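Local coordinates for GXWXG domain-containing protein (Thermomonospora curvata, PDB 4MVE) that is of unknown function but combines a GXWXG domain and a DUF4334 domain in a small, mainly antiparallel beta protein, at residues E26-Y29 / D30-A33; S89-K92 / L93-R97. One frame throughout, in Å; residues are numbered along the deposited sequence.

How the contacts relate
Both contacts are local chain reversals built round a type I beta turn, and they lie on opposite sides of the chain's centre, their own centres about 28 Å apart and their nearest atoms about 14 Å. Contact 1 leads helix 22-29 into strand 33-34; contact 2 connects strand 87-89 to strand 96-103. They share no element, but strands 106-113 and 118-124 link strand 96-103 to strand 33-34 within the sheet. Contact 1 is partly buried, with Leu28, Tyr29 and Leu32 inside and charged residues towards the outside, several paired with residues beyond the contact. Contact 2 is a surface turn held by one backbone bond, a bridging water and leucine contacts to Tyr90 and Glu91.

Contact 1 of 2, residues E26-Y29 / D30-A33; sequences EELY and DRLA
Arg31 folds back over the last turn of helix 22-29, its side chain running past the carbonyls of Glu27 and Leu28. CB packs 3.6 Å from Leu28 O; CG, placed beside its own backbone N (chi1 -79°), and then CD pass Glu27 O, with CD at 3.6 Å. A bend at chi3 turns the guanidinium so that NH2 comes to rest 3.7 Å from Leu28 CD2, while NH1 reaches a salt bridge with Asp5. The backbone beneath leaves the helix through a type I beta turn from Tyr29 to Leu32. Asp30 N still makes a helical i to i+4 bond to Glu26 O (3.0 Å), but Arg31 N binds Leu28 O and Leu32 N binds Tyr29 O (2.9 Å), both i to i+3. The turn delivers Ala33 to strand 33-34, which pairs with strand 118-124. On the other flank, the Asp30 and Glu26 side chains run side by side with carboxylate planes 14° apart; Arg104 forms salt bridges with both, probably offsetting their like charges, and Tyr144 OH hydrogen-bonds Glu26 OE1. Asp30 OD1 also lies in the plane of the Tyr29 ring, at its edge, 3.9 Å from CD1. Leu32 CD1 approaches CD2 of the same ring at 4.4 Å, and Tyr29 OH extends to a hydrogen bond with His121 O.

Contact 2 of 2, residues S89-K92 / L93-R97; sequences SYEK and LGLAR
Leu93 and Tyr90 meet across a type I beta turn, Glu91 to Gly94, that lies in the link between strands 87-89 and 96-103 of the antiparallel sheet; Tyr90 comes just before the turn and Leu93 is its third residue. The turn is closed by Gly94 N, which donates to Glu91 O at 3.0 Å. Leu93 sends CD1 to the edge of the Tyr90 ring, near its plane, and touches CE2 at 3.4 Å, a tight approach between two side chains that cross obliquely. Tyr90 CG stands opposite its backbone N (chi1 -173°), which carries the ring out along the turn, where Lys92 N sits over the centre of one face. Leu93 also packs on Leu78 of strand 74-81, while Tyr90 touches Met62; both of them meet a crystal neighbour as well, so packing in the crystal may influence their exact positions. Glu91, at the first position, faces the far end of the link: its extended chain brings OE2 to 3.5 Å from Leu95 CD2, with carboxylate carbon CD close behind, so this leucine methyl lies against a charged group. Leu95 itself passes the chain to strand 96-103, its backbone paired with Asp114. Gly94 lies between these two contacts with a positive phi of 95°, a conformation readily open to glycine. Inside the bend one water joins three backbone groups: it accepts from Leu93 N at 3.0 Å and donates to Tyr90 O and Gly94 O, each at 2.9 Å.

Contact 1 of 2, residues E26-Y29 / D30-A33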
ATOM      1  N   GLU A  26       4.464   3.265  12.219  1.00 34.68           N
ATOM      2  CA  GLU A  26       5.583   2.346  12.253  1.00 33.68           C
ATOM      3  C   GLU A  26       5.525   1.477  13.503  1.00 38.45           C
ATOM      4  O   GLU A  26       5.745   0.270  13.390  1.00 36.54           O
ATOM      5  CB  GLU A  26       6.898   3.117  12.187  1.00 35.88           C
ATOM      6  CG  GLU A  26       8.131   2.251  12.349  1.00 47.50           C
ATOM      7  CD  GLU A  26       9.324   2.833  11.630  1.00 63.05           C
ATOM      8  OE1 GLU A  26       9.342   2.782  10.378  1.00 37.56           O
ATOM      9  OE2 GLU A  26      10.180   3.442  12.312  1.00 53.16           O
ATOM     10  N   GLU A  27       5.231   2.078  14.686  1.00 38.57           N
ATOM     11  CA  GLU A  27       5.121   1.317  15.946  1.00 41.34           C
ATOM     12  C   GLU A  27       4.020   0.264  15.812  1.00 41.94           C
ATOM     13  O   GLU A  27       4.204  -0.889  16.193  1.00 42.60           O
ATOM     14  CB  GLU A  27       4.817   2.230  17.163  1.00 45.78           C
ATOM     15  CG  GLU A  27       5.960   3.117  17.624  1.00 63.04           C
ATOM     16  CD  GLU A  27       5.570   4.406  18.337  1.00 93.28           C
ATOM     17  OE1 GLU A  27       4.373   4.587  18.665  1.00104.31           O
ATOM     18  OE2 GLU A  27       6.474   5.246  18.561  1.00 78.16           O
ATOM     19  N   LEU A  28       2.905   0.656  15.220  1.00 35.09           N
ATOM     20  CA  LEU A  28       1.781  -0.250  15.058  1.00 35.36           C
ATOM     21  C   LEU A  28       2.060  -1.309  13.964  1.00 37.65           C
ATOM     22  O   LEU A  28       1.779  -2.493  14.174  1.00 37.58           O
ATOM     23  CB  LEU A  28       0.490   0.545  14.780  1.00 34.17           C
ATOM     24  CG  LEU A  28      -0.036   1.388  15.990  1.00 39.53           C
ATOM     25  CD1 LEU A  28      -1.072   2.428  15.541  1.00 37.52           C
ATOM     26  CD2 LEU A  28      -0.667   0.502  17.062  1.00 44.09           C
ATOM     27  N   TYR A  29       2.688  -0.899  12.851  1.00 32.71           N
ATOM     28  CA  TYR A  29       3.055  -1.785  11.761  1.00 30.71           C
ATOM     29  C   TYR A  29       3.975  -2.924  12.217  1.00 36.54           C
ATOM     30  O   TYR A  29       3.741  -4.082  11.845  1.00 37.17           O
ATOM     31  CB  TYR A  29       3.724  -0.961  10.666  1.00 31.53           C
ATOM     32  CG  TYR A  29       4.151  -1.746   9.440  1.00 29.62           C
ATOM     33  CD1 TYR A  29       5.437  -2.262   9.334  1.00 31.43           C
ATOM     34  CD2 TYR A  29       3.301  -1.879   8.343  1.00 28.20           C
ATOM     35  CE1 TYR A  29       5.847  -2.955   8.191  1.00 31.42           C
ATOM     36  CE2 TYR A  29       3.719  -2.512   7.175  1.00 27.39           C
ATOM     37  CZ  TYR A  29       4.981  -3.080   7.120  1.00 31.33           C
ATOM     38  OH  TYR A  29       5.384  -3.715   5.978  1.00 32.50           O
ATOM     39  N   ASP A  30       5.010  -2.606  13.012  1.00 34.95           N
ATOM     40  CA  ASP A  30       5.990  -3.591  13.491  1.00 37.40           C
ATOM     41  C   ASP A  30       5.357  -4.720  14.332  1.00 42.93           C
ATOM     42  O   ASP A  30       5.980  -5.754  14.492  1.00 43.25           O
ATOM     43  CB  ASP A  30       7.115  -2.908  14.280  1.00 41.22           C
ATOM     44  CG  ASP A  30       8.058  -2.068  13.417  1.00 48.64           C
ATOM     45  OD1 ASP A  30       8.053  -2.246  12.167  1.00 45.76           O
ATOM     46  OD2 ASP A  30       8.821  -1.258  13.989  1.00 50.65           O
ATOM     47  N   ARG A  31       4.114  -4.543  14.807  1.00 40.94           N
ATOM     48  CA  ARG A  31       3.395  -5.531  15.613  1.00 42.43           C
ATOM     49  C   ARG A  31       2.434  -6.360  14.737  1.00 45.29           C
ATOM     50  O   ARG A  31       1.798  -7.292  15.232  1.00 47.03           O
ATOM     51  CB  ARG A  31       2.642  -4.818  16.754  1.00 45.01           C
ATOM     52  CG  ARG A  31       3.578  -4.454  17.907  1.00 58.76           C
ATOM     53  CD  ARG A  31       3.166  -3.228  18.697  1.00 65.41           C
ATOM     54  NE  ARG A  31       1.890  -3.412  19.380  1.00 74.16           N
ATOM     55  CZ  ARG A  31       1.119  -2.414  19.795  1.00 86.16           C
ATOM     56  NH1 ARG A  31      -0.041  -2.666  20.388  1.00 60.09           N
ATOM     57  NH2 ARG A  31       1.498  -1.152  19.612  1.00 75.49           N
ATOM     58  N   LEU A  32       2.374  -6.059  13.435  1.00 38.44           N
ATOM     59  CA  LEU A  32       1.486  -6.755  12.516  1.00 36.91           C
ATOM     60  C   LEU A  32       2.090  -8.016  11.948  1.00 38.98           C
ATOM     61  O   LEU A  32       3.311  -8.172  11.843  1.00 37.03           O
ATOM     62  CB  LEU A  32       1.021  -5.846  11.363  1.00 34.86           C
ATOM     63  CG  LEU A  32       0.249  -4.556  11.741  1.00 37.39           C
ATOM     64  CD1 LEU A  32      -0.054  -3.756  10.497  1.00 33.73           C
ATOM     65  CD2 LEU A  32      -1.056  -4.857  12.526  1.00 36.06           C
ATOM     66  N   ALA A  33       1.190  -8.930  11.582  1.00 36.50           N
ATOM     67  CA  ALA A  33       1.513 -10.222  11.013  1.00 36.60           C
ATOM     68  C   ALA A  33       1.809 -10.114   9.508  1.00 40.11           C
ATOM     69  O   ALA A  33       1.140  -9.358   8.804  1.00 36.99           O
ATOM     70  CB  ALA A  33       0.358 -11.196  11.253  1.00 37.84           C
TER

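Contact 2 of 2, residues S89-K92 / L93-R97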
ATOM      1  N   SER A  89      -6.031   2.074 -15.156  1.00 35.83           N
ATOM      2  CA  SER A  89      -4.683   1.757 -14.763  1.00 33.52           C
ATOM      3  C   SER A  89      -3.678   2.710 -15.412  1.00 38.00           C
ATOM      4  O   SER A  89      -3.506   2.678 -16.634  1.00 37.02           O
ATOM      5  CB  SER A  89      -4.365   0.318 -15.145  1.00 34.62           C
ATOM      6  OG  SER A  89      -3.010   0.083 -14.841  1.00 38.24           O
ATOM      7  N   TYR A  90      -3.032   3.575 -14.591  1.00 34.24           N
ATOM      8  CA  TYR A  90      -1.978   4.498 -15.040  1.00 33.26           C
ATOM      9  C   TYR A  90      -0.704   3.685 -15.213  1.00 35.49           C
ATOM     10  O   TYR A  90      -0.266   3.033 -14.261  1.00 32.59           O
ATOM     11  CB  TYR A  90      -1.783   5.654 -14.050  1.00 33.50           C
ATOM     12  CG  TYR A  90      -0.829   6.711 -14.562  1.00 35.21           C
ATOM     13  CD1 TYR A  90      -1.076   7.386 -15.758  1.00 37.92           C
ATOM     14  CD2 TYR A  90       0.315   7.050 -13.847  1.00 35.74           C
ATOM     15  CE1 TYR A  90      -0.163   8.312 -16.267  1.00 39.12           C
ATOM     16  CE2 TYR A  90       1.215   8.006 -14.328  1.00 37.47           C
ATOM     17  CZ  TYR A  90       0.972   8.633 -15.536  1.00 41.83           C
ATOM     18  OH  TYR A  90       1.849   9.585 -15.984  1.00 42.43           O
ATOM     19  N   GLU A  91      -0.157   3.631 -16.437  1.00 34.07           N
ATOM     20  CA  GLU A  91       0.974   2.717 -16.668  1.00 34.38           C
ATOM     21  C   GLU A  91       2.283   3.393 -17.063  1.00 37.25           C
ATOM     22  O   GLU A  91       3.241   2.679 -17.379  1.00 35.40           O
ATOM     23  CB  GLU A  91       0.589   1.668 -17.738  1.00 37.17           C
ATOM     24  CG  GLU A  91      -0.697   0.949 -17.364  1.00 49.44           C
ATOM     25  CD  GLU A  91      -1.054  -0.356 -18.043  1.00 66.71           C
ATOM     26  OE1 GLU A  91      -0.774  -0.496 -19.256  1.00 57.91           O
ATOM     27  OE2 GLU A  91      -1.703  -1.200 -17.376  1.00 52.45           O
ATOM     28  N   LYS A  92       2.363   4.728 -16.946  1.00 34.34           N
ATOM     29  CA  LYS A  92       3.549   5.463 -17.372  1.00 37.18           C
ATOM     30  C   LYS A  92       4.762   5.218 -16.437  1.00 39.00           C
ATOM     31  O   LYS A  92       5.900   5.383 -16.885  1.00 39.93           O
ATOM     32  CB  LYS A  92       3.225   6.973 -17.523  1.00 42.11           C
ATOM     33  CG  LYS A  92       4.417   7.931 -17.643  1.00 58.92           C
ATOM     34  CD  LYS A  92       4.993   7.970 -19.055  1.00 72.27           C
ATOM     35  CE  LYS A  92       6.485   8.174 -19.079  1.00 75.28           C
ATOM     36  NZ  LYS A  92       6.947   8.506 -20.453  1.00 85.89           N
ATOM     37  N   LEU A  93       4.532   4.795 -15.193  1.00 32.60           N
ATOM     38  CA  LEU A  93       5.645   4.490 -14.271  1.00 32.75           C
ATOM     39  C   LEU A  93       6.024   3.002 -14.352  1.00 35.62           C
ATOM     40  O   LEU A  93       6.898   2.537 -13.614  1.00 34.39           O
ATOM     41  CB  LEU A  93       5.290   4.867 -12.812  1.00 31.40           C
ATOM     42  CG  LEU A  93       5.388   6.357 -12.483  1.00 35.70           C
ATOM     43  CD1 LEU A  93       4.085   7.047 -12.757  1.00 34.19           C
ATOM     44  CD2 LEU A  93       5.666   6.556 -11.012  1.00 39.36           C
ATOM     45  N   GLY A  94       5.318   2.269 -15.202  1.00 31.86           N
ATOM     46  CA  GLY A  94       5.538   0.840 -15.378  1.00 32.27           C
ATOM     47  C   GLY A  94       4.586   0.047 -14.498  1.00 36.48           C
ATOM     48  O   GLY A  94       3.837   0.616 -13.684  1.00 34.80           O
ATOM     49  N   LEU A  95       4.620  -1.279 -14.652  1.00 32.08           N
ATOM     50  CA  LEU A  95       3.746  -2.152 -13.903  1.00 31.22           C
ATOM     51  C   LEU A  95       4.498  -2.722 -12.691  1.00 32.91           C
ATOM     52  O   LEU A  95       5.441  -2.077 -12.206  1.00 30.70           O
ATOM     53  CB  LEU A  95       3.110  -3.242 -14.818  1.00 32.05           C
ATOM     54  CG  LEU A  95       2.088  -2.673 -15.834  1.00 38.38           C
ATOM     55  CD1 LEU A  95       1.707  -3.694 -16.866  1.00 41.01           C
ATOM     56  CD2 LEU A  95       0.818  -2.163 -15.144  1.00 40.29           C
ATOM     57  N   ALA A  96       4.019  -3.849 -12.124  1.00 27.12           N
ATOM     58  CA  ALA A  96       4.623  -4.374 -10.920  1.00 26.48           C
ATOM     59  C   ALA A  96       4.338  -5.868 -10.761  1.00 32.03           C
ATOM     60  O   ALA A  96       3.708  -6.485 -11.617  1.00 32.79           O
ATOM     61  CB  ALA A  96       4.114  -3.599  -9.706  1.00 26.30           C
ATOM     62  N   ARG A  97       4.890  -6.457  -9.709  1.00 28.90           N
ATOM     63  CA  ARG A  97       4.726  -7.868  -9.399  1.00 29.87           C
ATOM     64  C   ARG A  97       4.890  -8.079  -7.892  1.00 32.51           C
ATOM     65  O   ARG A  97       5.257  -7.143  -7.163  1.00 31.71           O
ATOM     66  CB  ARG A  97       5.682  -8.743 -10.234  1.00 31.61           C
ATOM     67  CG  ARG A  97       7.132  -8.557  -9.905  1.00 37.51           C
ATOM     68  CD  ARG A  97       8.057  -8.778 -11.112  1.00 35.09           C
ATOM     69  NE  ARG A  97       9.440  -8.494 -10.702  1.00 37.31           N
ATOM     70  CZ  ARG A  97       9.915  -7.286 -10.382  1.00 46.54           C
ATOM     71  NH1 ARG A  97       9.136  -6.206 -10.476  1.00 26.57           N
ATOM     72  NH2 ARG A  97      11.174  -7.144  -9.994  1.00 29.05           N
TER
HETATM   73  O   HOH W   1       2.523   3.237 -13.648  1.00 36.08           O